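Local structure of citrate synthase (Pyrobaculum aerophilum, 2IBP) at residues Ser228-Leu233 and Glu381-Asn386; Gln128-Ala133 and Glu145-Ile150. The protein probably catalyses the condensation of oxaloacetate with acetyl-CoA and water to give citrate and CoA, a step of the tricarboxylic acid cycle. All coordinates share one frame; numbering follows the deposited sequence.

Contact 1 of 2, residues Ser228-Leu233 and Glu381-Asn386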
ATOM      1  N   SER A 228      -5.039   0.290   8.619  1.00  5.14           N
ATOM      2  CA  SER A 228      -5.182   1.199   9.766  1.00  6.57           C
ATOM      3  C   SER A 228      -6.220   2.305   9.546  1.00  4.37           C
ATOM      4  O   SER A 228      -6.695   2.907  10.512  1.00  7.96           O
ATOM      5  CB  SER A 228      -3.860   1.820  10.197  1.00  7.15           C
ATOM      6  OG  SER A 228      -3.472   2.862   9.324  1.00  7.30           O
ATOM      7  N   THR A 229      -6.550   2.562   8.278  1.00  6.40           N
ATOM      8  CA  THR A 229      -7.566   3.540   7.911  1.00  5.23           C
ATOM      9  C   THR A 229      -8.947   2.892   7.857  1.00  6.65           C
ATOM     10  O   THR A 229      -9.937   3.535   7.506  1.00  9.12           O
ATOM     11  CB  THR A 229      -7.318   4.133   6.523  1.00  8.59           C
ATOM     12  OG1 THR A 229      -7.493   3.130   5.513  1.00  9.69           O
ATOM     13  CG2 THR A 229      -5.937   4.744   6.415  1.00  9.90           C
ATOM     14  N   LEU A 230      -8.971   1.599   8.162  1.00  8.85           N
ATOM     15  CA  LEU A 230     -10.150   0.757   8.070  1.00  6.75           C
ATOM     16  C   LEU A 230     -10.532   0.462   6.633  1.00  6.34           C
ATOM     17  O   LEU A 230     -11.669   0.076   6.344  1.00 10.06           O
ATOM     18  CB  LEU A 230     -11.325   1.270   8.887  1.00  7.34           C
ATOM     19  CG  LEU A 230     -11.037   1.330  10.396  1.00 11.38           C
ATOM     20  CD1 LEU A 230     -12.334   1.717  11.111  1.00 10.21           C
ATOM     21  CD2 LEU A 230     -10.501   0.029  10.946  1.00 11.10           C
ATOM     22  N   SER A 231      -9.552   0.590   5.727  1.00  7.76           N
ATOM     23  CA  SER A 231      -9.726   0.195   4.348  1.00  6.82           C
ATOM     24  C   SER A 231      -9.918  -1.323   4.336  1.00  7.07           C
ATOM     25  O   SER A 231      -9.588  -2.007   5.293  1.00 10.55           O
ATOM     26  CB  SER A 231      -8.518   0.598   3.502  1.00  8.72           C
ATOM     27  OG  SER A 231      -8.730   0.282   2.141  1.00 11.06           O
ATOM     28  N   ASP A 232     -10.440  -1.835   3.236  1.00  8.46           N
ATOM     29  CA  ASP A 232     -10.803  -3.231   3.194  1.00  8.95           C
ATOM     30  C   ASP A 232      -9.641  -4.188   3.071  1.00  9.64           C
ATOM     31  O   ASP A 232      -8.552  -3.822   2.630  1.00  7.27           O
ATOM     32  CB  ASP A 232     -11.797  -3.468   2.078  1.00  9.18           C
ATOM     33  CG  ASP A 232     -11.178  -3.290   0.721  1.00 13.71           C
ATOM     34  OD1 ASP A 232     -10.979  -2.123   0.284  1.00 11.94           O
ATOM     35  OD2 ASP A 232     -10.912  -4.326   0.092  1.00 12.13           O
ATOM     36  N   LEU A 233      -9.901  -5.447   3.419  1.00  7.85           N
ATOM     37  CA  LEU A 233      -8.876  -6.484   3.385  1.00  7.20           C
ATOM     38  C   LEU A 233      -8.275  -6.720   2.023  1.00  6.35           C
ATOM     39  O   LEU A 233      -7.069  -6.993   1.909  1.00  8.81           O
ATOM     40  CB  LEU A 233      -9.426  -7.785   3.957  1.00  9.66           C
ATOM     41  CG  LEU A 233      -9.533  -7.792   5.475  1.00 17.01           C
ATOM     42  CD1 LEU A 233     -10.578  -8.809   5.967  1.00 14.64           C
ATOM     43  CD2 LEU A 233      -8.173  -8.039   6.092  1.00 19.36           C
ATOM     44  N   GLU A 381      -5.368  -8.998  13.365  1.00  8.07           N
ATOM     45  CA  GLU A 381      -4.782  -8.779  14.669  1.00  7.74           C
ATOM     46  C   GLU A 381      -4.725  -7.288  15.005  1.00  9.09           C
ATOM     47  O   GLU A 381      -5.110  -6.872  16.090  1.00  9.84           O
ATOM     48  CB  GLU A 381      -3.389  -9.387  14.740  1.00 12.62           C
ATOM     49  CG  GLU A 381      -2.735  -9.243  16.083  1.00 13.70           C
ATOM     50  CD  GLU A 381      -1.417  -9.956  16.141  1.00 15.16           C
ATOM     51  OE1 GLU A 381      -0.492  -9.531  15.414  1.00 11.99           O
ATOM     52  OE2 GLU A 381      -1.307 -10.929  16.927  1.00 11.83           O
ATOM     53  N   TYR A 382      -4.282  -6.476  14.050  1.00  8.71           N
ATOM     54  CA  TYR A 382      -4.191  -5.039  14.267  1.00  9.82           C
ATOM     55  C   TYR A 382      -5.566  -4.454  14.552  1.00  9.02           C
ATOM     56  O   TYR A 382      -5.706  -3.556  15.380  1.00 10.91           O
ATOM     57  CB  TYR A 382      -3.561  -4.342  13.063  1.00  9.01           C
ATOM     58  CG  TYR A 382      -3.130  -2.941  13.379  1.00  6.99           C
ATOM     59  CD1 TYR A 382      -2.065  -2.724  14.240  1.00  7.88           C
ATOM     60  CD2 TYR A 382      -3.776  -1.838  12.826  1.00  8.97           C
ATOM     61  CE1 TYR A 382      -1.665  -1.449  14.568  1.00 13.23           C
ATOM     62  CE2 TYR A 382      -3.359  -0.543  13.123  1.00  9.87           C
ATOM     63  CZ  TYR A 382      -2.314  -0.363  14.021  1.00 10.17           C
ATOM     64  OH  TYR A 382      -1.895   0.897  14.375  1.00 10.53           O
ATOM     65  N   TRP A 383      -6.561  -4.930  13.813  1.00  8.64           N
ATOM     66  CA  TRP A 383      -7.932  -4.467  13.985  1.00  9.25           C
ATOM     67  C   TRP A 383      -8.536  -4.774  15.353  1.00 10.29           C
ATOM     68  O   TRP A 383      -9.629  -4.283  15.670  1.00 12.53           O
ATOM     69  CB  TRP A 383      -8.838  -5.000  12.891  1.00  7.36           C
ATOM     70  CG  TRP A 383      -8.684  -4.316  11.569  1.00  7.25           C
ATOM     71  CD1 TRP A 383      -8.015  -3.147  11.312  1.00 11.29           C
ATOM     72  CD2 TRP A 383      -9.428  -4.612  10.381  1.00  8.45           C
ATOM     73  NE1 TRP A 383      -8.211  -2.770  10.014  1.00  9.49           N
ATOM     74  CE2 TRP A 383      -9.094  -3.631   9.421  1.00  7.21           C
ATOM     75  CE3 TRP A 383     -10.319  -5.631  10.025  1.00 10.67           C
ATOM     76  CZ2 TRP A 383      -9.628  -3.634   8.136  1.00 11.50           C
ATOM     77  CZ3 TRP A 383     -10.853  -5.631   8.752  1.00 13.91           C
ATOM     78  CH2 TRP A 383     -10.502  -4.638   7.816  1.00 15.47           C
ATOM     79  N   GLU A 384      -7.883  -5.627  16.143  1.00 10.40           N
ATOM     80  CA  GLU A 384      -8.335  -5.838  17.523  1.00 11.99           C
ATOM     81  C   GLU A 384      -8.063  -4.597  18.382  1.00 15.52           C
ATOM     82  O   GLU A 384      -8.628  -4.441  19.458  1.00 14.34           O
ATOM     83  CB  GLU A 384      -7.658  -7.060  18.145  1.00 15.79           C
ATOM     84  CG  GLU A 384      -8.156  -8.350  17.544  1.00 14.06           C
ATOM     85  CD  GLU A 384      -9.630  -8.579  17.838  1.00 30.60           C
ATOM     86  OE1 GLU A 384      -9.985  -8.752  19.025  1.00 41.03           O
ATOM     87  OE2 GLU A 384     -10.441  -8.594  16.886  1.00 38.35           O
ATOM     88  N   ASN A 385      -7.172  -3.725  17.922  1.00 10.59           N
ATOM     89  CA  ASN A 385      -6.897  -2.469  18.620  1.00 12.75           C
ATOM     90  C   ASN A 385      -6.336  -1.528  17.570  1.00 13.37           C
ATOM     91  O   ASN A 385      -5.148  -1.229  17.560  1.00 15.45           O
ATOM     92  CB  ASN A 385      -5.900  -2.635  19.760  1.00 18.62           C
ATOM     93  CG  ASN A 385      -5.796  -1.374  20.613  1.00 14.07           C
ATOM     94  OD1 ASN A 385      -6.650  -0.491  20.532  1.00 27.04           O
ATOM     95  ND2 ASN A 385      -4.789  -1.321  21.477  1.00 26.87           N
ATOM     96  N   ASN A 386      -7.201  -1.126  16.655  1.00 11.30           N
ATOM     97  CA  ASN A 386      -6.756  -0.344  15.527  1.00  8.94           C
ATOM     98  C   ASN A 386      -6.404   1.076  15.901  1.00 13.68           C
ATOM     99  O   ASN A 386      -7.066   1.693  16.739  1.00 14.32           O
ATOM    100  CB  ASN A 386      -7.831  -0.275  14.456  1.00  9.99           C
ATOM    101  CG  ASN A 386      -7.325   0.374  13.183  1.00 10.50           C
ATOM    102  OD1 ASN A 386      -6.467  -0.178  12.506  1.00 10.60           O
ATOM    103  ND2 ASN A 386      -7.814   1.572  12.886  1.00 10.23           N
TER

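Contact 2 of 2, residues Gln128-Ala133 and Glu145-Ile150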
ATOM      1  N   GLN A 128     -18.216  -5.801   0.709  1.00 10.65           N
ATOM      2  CA  GLN A 128     -19.104  -4.622   0.670  1.00 10.72           C
ATOM      3  C   GLN A 128     -19.804  -4.403   2.016  1.00 11.19           C
ATOM      4  O   GLN A 128     -19.879  -3.290   2.530  1.00 12.97           O
ATOM      5  CB  GLN A 128     -20.144  -4.738  -0.440  1.00 18.40           C
ATOM      6  CG  GLN A 128     -19.574  -5.049  -1.828  1.00 22.81           C
ATOM      7  CD  GLN A 128     -18.304  -4.282  -2.168  1.00 35.34           C
ATOM      8  OE1 GLN A 128     -18.292  -3.050  -2.228  1.00 33.00           O
ATOM      9  NE2 GLN A 128     -17.240  -5.021  -2.465  1.00 21.67           N
ATOM     10  N   LYS A 129     -20.284  -5.492   2.593  1.00 11.17           N
ATOM     11  CA  LYS A 129     -20.981  -5.438   3.865  1.00 15.22           C
ATOM     12  C   LYS A 129     -20.042  -4.981   4.975  1.00 12.25           C
ATOM     13  O   LYS A 129     -20.416  -4.183   5.824  1.00 14.87           O
ATOM     14  CB  LYS A 129     -21.590  -6.805   4.189  1.00 14.03           C
ATOM     15  CG  LYS A 129     -22.515  -6.810   5.380  1.00 24.86           C
ATOM     16  CD  LYS A 129     -23.202  -8.164   5.528  1.00 32.18           C
ATOM     17  CE  LYS A 129     -24.239  -8.146   6.651  1.00 38.65           C
ATOM     18  NZ  LYS A 129     -23.634  -7.889   7.988  1.00 44.38           N
ATOM     19  N   LEU A 130     -18.804  -5.464   4.947  1.00 10.17           N
ATOM     20  CA  LEU A 130     -17.840  -5.072   5.957  1.00  8.07           C
ATOM     21  C   LEU A 130     -17.464  -3.615   5.794  1.00  9.46           C
ATOM     22  O   LEU A 130     -17.335  -2.894   6.781  1.00 10.95           O
ATOM     23  CB  LEU A 130     -16.608  -5.981   5.947  1.00  8.84           C
ATOM     24  CG  LEU A 130     -15.585  -5.711   7.055  1.00 10.30           C
ATOM     25  CD1 LEU A 130     -16.182  -5.718   8.455  1.00 11.84           C
ATOM     26  CD2 LEU A 130     -14.433  -6.708   6.960  1.00 13.54           C
ATOM     27  N   ILE A 131     -17.289  -3.177   4.553  1.00  8.36           N
ATOM     28  CA  ILE A 131     -16.994  -1.779   4.263  1.00 10.80           C
ATOM     29  C   ILE A 131     -18.124  -0.902   4.824  1.00 11.54           C
ATOM     30  O   ILE A 131     -17.852   0.066   5.536  1.00 11.14           O
ATOM     31  CB  ILE A 131     -16.800  -1.562   2.757  1.00  8.94           C
ATOM     32  CG1 ILE A 131     -15.485  -2.215   2.308  1.00  9.87           C
ATOM     33  CG2 ILE A 131     -16.818  -0.085   2.412  1.00 10.19           C
ATOM     34  CD1 ILE A 131     -15.382  -2.368   0.788  1.00 12.39           C
ATOM     35  N   GLU A 132     -19.376  -1.303   4.617  1.00 10.93           N
ATOM     36  CA  GLU A 132     -20.512  -0.535   5.135  0.50 15.47           C
ATOM     37  C   GLU A 132     -20.415  -0.407   6.652  1.00 13.49           C
ATOM     38  O   GLU A 132     -20.602   0.674   7.216  1.00 16.94           O
ATOM     39  CB  GLU A 132     -21.842  -1.207   4.765  0.50 14.59           C
ATOM     40  CG  GLU A 132     -22.191  -1.137   3.283  0.50 18.32           C
ATOM     41  CD  GLU A 132     -23.474  -1.889   2.923  0.50 30.15           C
ATOM     42  OE1 GLU A 132     -23.840  -2.864   3.618  0.50 31.17           O
ATOM     43  OE2 GLU A 132     -24.100  -1.520   1.906  0.50 42.88           O
ATOM     44  N   ALA A 133     -20.135  -1.520   7.321  1.00 12.20           N
ATOM     45  CA  ALA A 133     -20.043  -1.519   8.783  1.00 10.75           C
ATOM     46  C   ALA A 133     -18.914  -0.619   9.286  1.00 13.47           C
ATOM     47  O   ALA A 133     -19.103   0.219  10.168  1.00 11.80           O
ATOM     48  CB  ALA A 133     -19.869  -2.944   9.311  1.00 11.98           C
ATOM     49  N   GLU A 145     -16.832 -11.866  11.803  1.00 15.64           N
ATOM     50  CA  GLU A 145     -17.160 -13.048  11.010  1.00 17.80           C
ATOM     51  C   GLU A 145     -16.959 -12.754   9.523  1.00 14.66           C
ATOM     52  O   GLU A 145     -16.380 -13.567   8.814  1.00 14.89           O
ATOM     53  CB  GLU A 145     -18.585 -13.540  11.280  1.00 25.97           C
ATOM     54  CG  GLU A 145     -18.791 -14.189  12.646  1.00 38.00           C
ATOM     55  CD  GLU A 145     -18.067 -15.530  12.817  1.00 56.44           C
ATOM     56  OE1 GLU A 145     -17.341 -15.970  11.897  1.00 54.24           O
ATOM     57  OE2 GLU A 145     -18.239 -16.157  13.886  1.00 63.15           O
ATOM     58  N   LEU A 146     -17.396 -11.577   9.067  1.00 13.01           N
ATOM     59  CA  LEU A 146     -17.198 -11.172   7.671  1.00 10.73           C
ATOM     60  C   LEU A 146     -15.705 -11.099   7.366  1.00  8.12           C
ATOM     61  O   LEU A 146     -15.250 -11.586   6.323  1.00 11.44           O
ATOM     62  CB  LEU A 146     -17.817  -9.793   7.386  1.00  9.51           C
ATOM     63  CG  LEU A 146     -19.345  -9.718   7.440  1.00 11.45           C
ATOM     64  CD1 LEU A 146     -19.867  -8.286   7.336  1.00 12.22           C
ATOM     65  CD2 LEU A 146     -19.914 -10.587   6.344  1.00 16.66           C
ATOM     66  N   ALA A 147     -14.962 -10.460   8.266  1.00  9.87           N
ATOM     67  CA  ALA A 147     -13.520 -10.253   8.082  1.00  9.54           C
ATOM     68  C   ALA A 147     -12.795 -11.598   7.914  1.00  9.43           C
ATOM     69  O   ALA A 147     -11.924 -11.746   7.065  1.00  9.77           O
ATOM     70  CB  ALA A 147     -12.929  -9.455   9.244  1.00 10.45           C
ATOM     71  N   TYR A 148     -13.154 -12.588   8.721  1.00  8.54           N
ATOM     72  CA  TYR A 148     -12.493 -13.896   8.617  1.00 11.85           C
ATOM     73  C   TYR A 148     -12.889 -14.608   7.331  1.00  9.51           C
ATOM     74  O   TYR A 148     -12.061 -15.283   6.694  1.00 10.50           O
ATOM     75  CB  TYR A 148     -12.751 -14.736   9.863  1.00 13.08           C
ATOM     76  CG  TYR A 148     -11.837 -14.333  10.999  1.00 13.49           C
ATOM     77  CD1 TYR A 148     -12.089 -13.198  11.761  1.00 19.52           C
ATOM     78  CD2 TYR A 148     -10.645 -15.006  11.215  1.00 14.93           C
ATOM     79  CE1 TYR A 148     -11.212 -12.793  12.760  1.00 25.08           C
ATOM     80  CE2 TYR A 148      -9.765 -14.626  12.215  1.00 15.92           C
ATOM     81  CZ  TYR A 148     -10.044 -13.514  12.980  1.00 27.14           C
ATOM     82  OH  TYR A 148      -9.161 -13.136  13.974  1.00 26.33           O
ATOM     83  N   ARG A 149     -14.142 -14.460   6.925  1.00  9.87           N
ATOM     84  CA  ARG A 149     -14.605 -15.025   5.660  1.00  7.90           C
ATOM     85  C   ARG A 149     -13.763 -14.428   4.516  1.00  9.57           C
ATOM     86  O   ARG A 149     -13.303 -15.134   3.623  1.00 11.75           O
ATOM     87  CB  ARG A 149     -16.090 -14.707   5.452  1.00 16.71           C
ATOM     88  CG  ARG A 149     -16.852 -15.612   4.490  1.00 31.85           C
ATOM     89  CD  ARG A 149     -18.358 -15.251   4.471  1.00 28.91           C
ATOM     90  NE  ARG A 149     -18.911 -15.153   5.824  1.00 40.61           N
ATOM     91  CZ  ARG A 149     -20.062 -14.558   6.137  1.00 40.13           C
ATOM     92  NH1 ARG A 149     -20.807 -13.977   5.202  1.00 28.64           N
ATOM     93  NH2 ARG A 149     -20.454 -14.510   7.405  1.00 44.10           N
ATOM     94  N   ILE A 150     -13.588 -13.107   4.548  1.00  9.51           N
ATOM     95  CA  ILE A 150     -12.818 -12.400   3.518  1.00  7.74           C
ATOM     96  C   ILE A 150     -11.363 -12.830   3.521  1.00  8.69           C
ATOM     97  O   ILE A 150     -10.753 -13.020   2.452  1.00  7.84           O
ATOM     98  CB  ILE A 150     -12.954 -10.872   3.672  1.00  9.64           C
ATOM     99  CG1 ILE A 150     -14.420 -10.475   3.447  1.00 12.31           C
ATOM    100  CG2 ILE A 150     -12.015 -10.137   2.697  1.00  8.41           C
ATOM    101  CD1 ILE A 150     -14.822  -9.115   4.018  1.00 12.46           C
TER

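Contact 1 of 2, residues Ser228-Leu233 and Glu381-Asn386
The indole of W383 reaches from the end of helix 363-382 into the turn between helices 218-227 and 233-244, in the largely helical citrate synthase fold. That turn opens with a Schellman motif: L230 has positive phi, and two bonds run back into the last helical turn. D232 N-caps the next helix, and S231 OG is hydrogen-bonded to A242 O of the second subunit. Beyond CB, CG stands anti to the W383 carbonyl carbon (chi1 -76°), beside the backbone N, and the indole extends among the turn residues. CD1 and then NE1 meet the same methyl of L230, with NE1 3.7 Å from L230 CD2; the NE1 hydrogen bond itself goes to A227 O. Farther out, CZ2 lies 3.3 Å from S231 O, which sits at the ring edge and in its plane. At the far end CH2 and CZ3 both meet L233 CG, CH2 at 4.0 Å. N386 supplies the hydrogen bond across the contact: ND2 donates to S228 O over 2.9 Å. The bond is nearly straight at hydrogen (175°) and lies in the N386 amide plane, but it meets the acceptor 39° above the carbonyl plane. N386 OD1 is buried without a polar partner, 3.3 Å from S228 CA.

Contact 2 of 2, residues Gln128-Ala133 and Glu145-Ile150
L130 and I150 meet on the inner side of this helix pair, where L130 CD2 lies 3.8 Å from I150 CD1. The same leucine methyl rests on A147, 3.8 Å from A147 CA and 3.9 Å from A147 CB, so a single branch packs against two residues about one turn apart. With CG anti to its backbone N (chi1 -175°), L130 directs CD2 onto helix 141-169. The small A147 lets that methyl come close to the backbone of this helix. Beside this cluster, L146 points its CD1 back at helix 125-135, 3.8 Å from L130 N. The CA atoms of L130 and L146 are 6.4 Å apart, the nearest across the two segments. The two helices follow one another in the chain through a short connection and form a helical hairpin; their local axes approach to 9.7 Å, with N-to-C directions 140° apart, splayed from exact antiparallel. Helix 233-244 adds to the cover of the buried side. The solvent side is built differently. There the exposed K129 runs its aliphatic chain across L146 at about a right angle, with K129 CG 3.6 Å from L146 CD1. K129 CB and CD also touch that methyl, so the hydrocarbon part of the lysine covers this branch of the leucine. The chain bends at its last torsion (chi4 -63°), NZ stays beside that same methyl, and NZ also forms a long, weak ion pair with E142.

Contacts 1 and 2 have centres 12 Å apart and adjoin through packing. L233 fits against helix 141-169, with its methyl CD1 3.4 Å from the carbonyl O of A147 and its CB 3.7 Å from I150 CG2. W383 CZ3 lies 4.1 Å from L130 CD2, so this leucine methyl touches the indole as well as the neighbouring helix. D232 CB also comes to 3.9 Å from I131 CG1. Both segments of contact 2 come earlier in the chain than either segment of contact 1. Both contacts reach the second subunit: D232 makes a salt bridge to K245 of that subunit, and I131 packs on its F111. Both lie away from the predicted active-site residues H289 and D346.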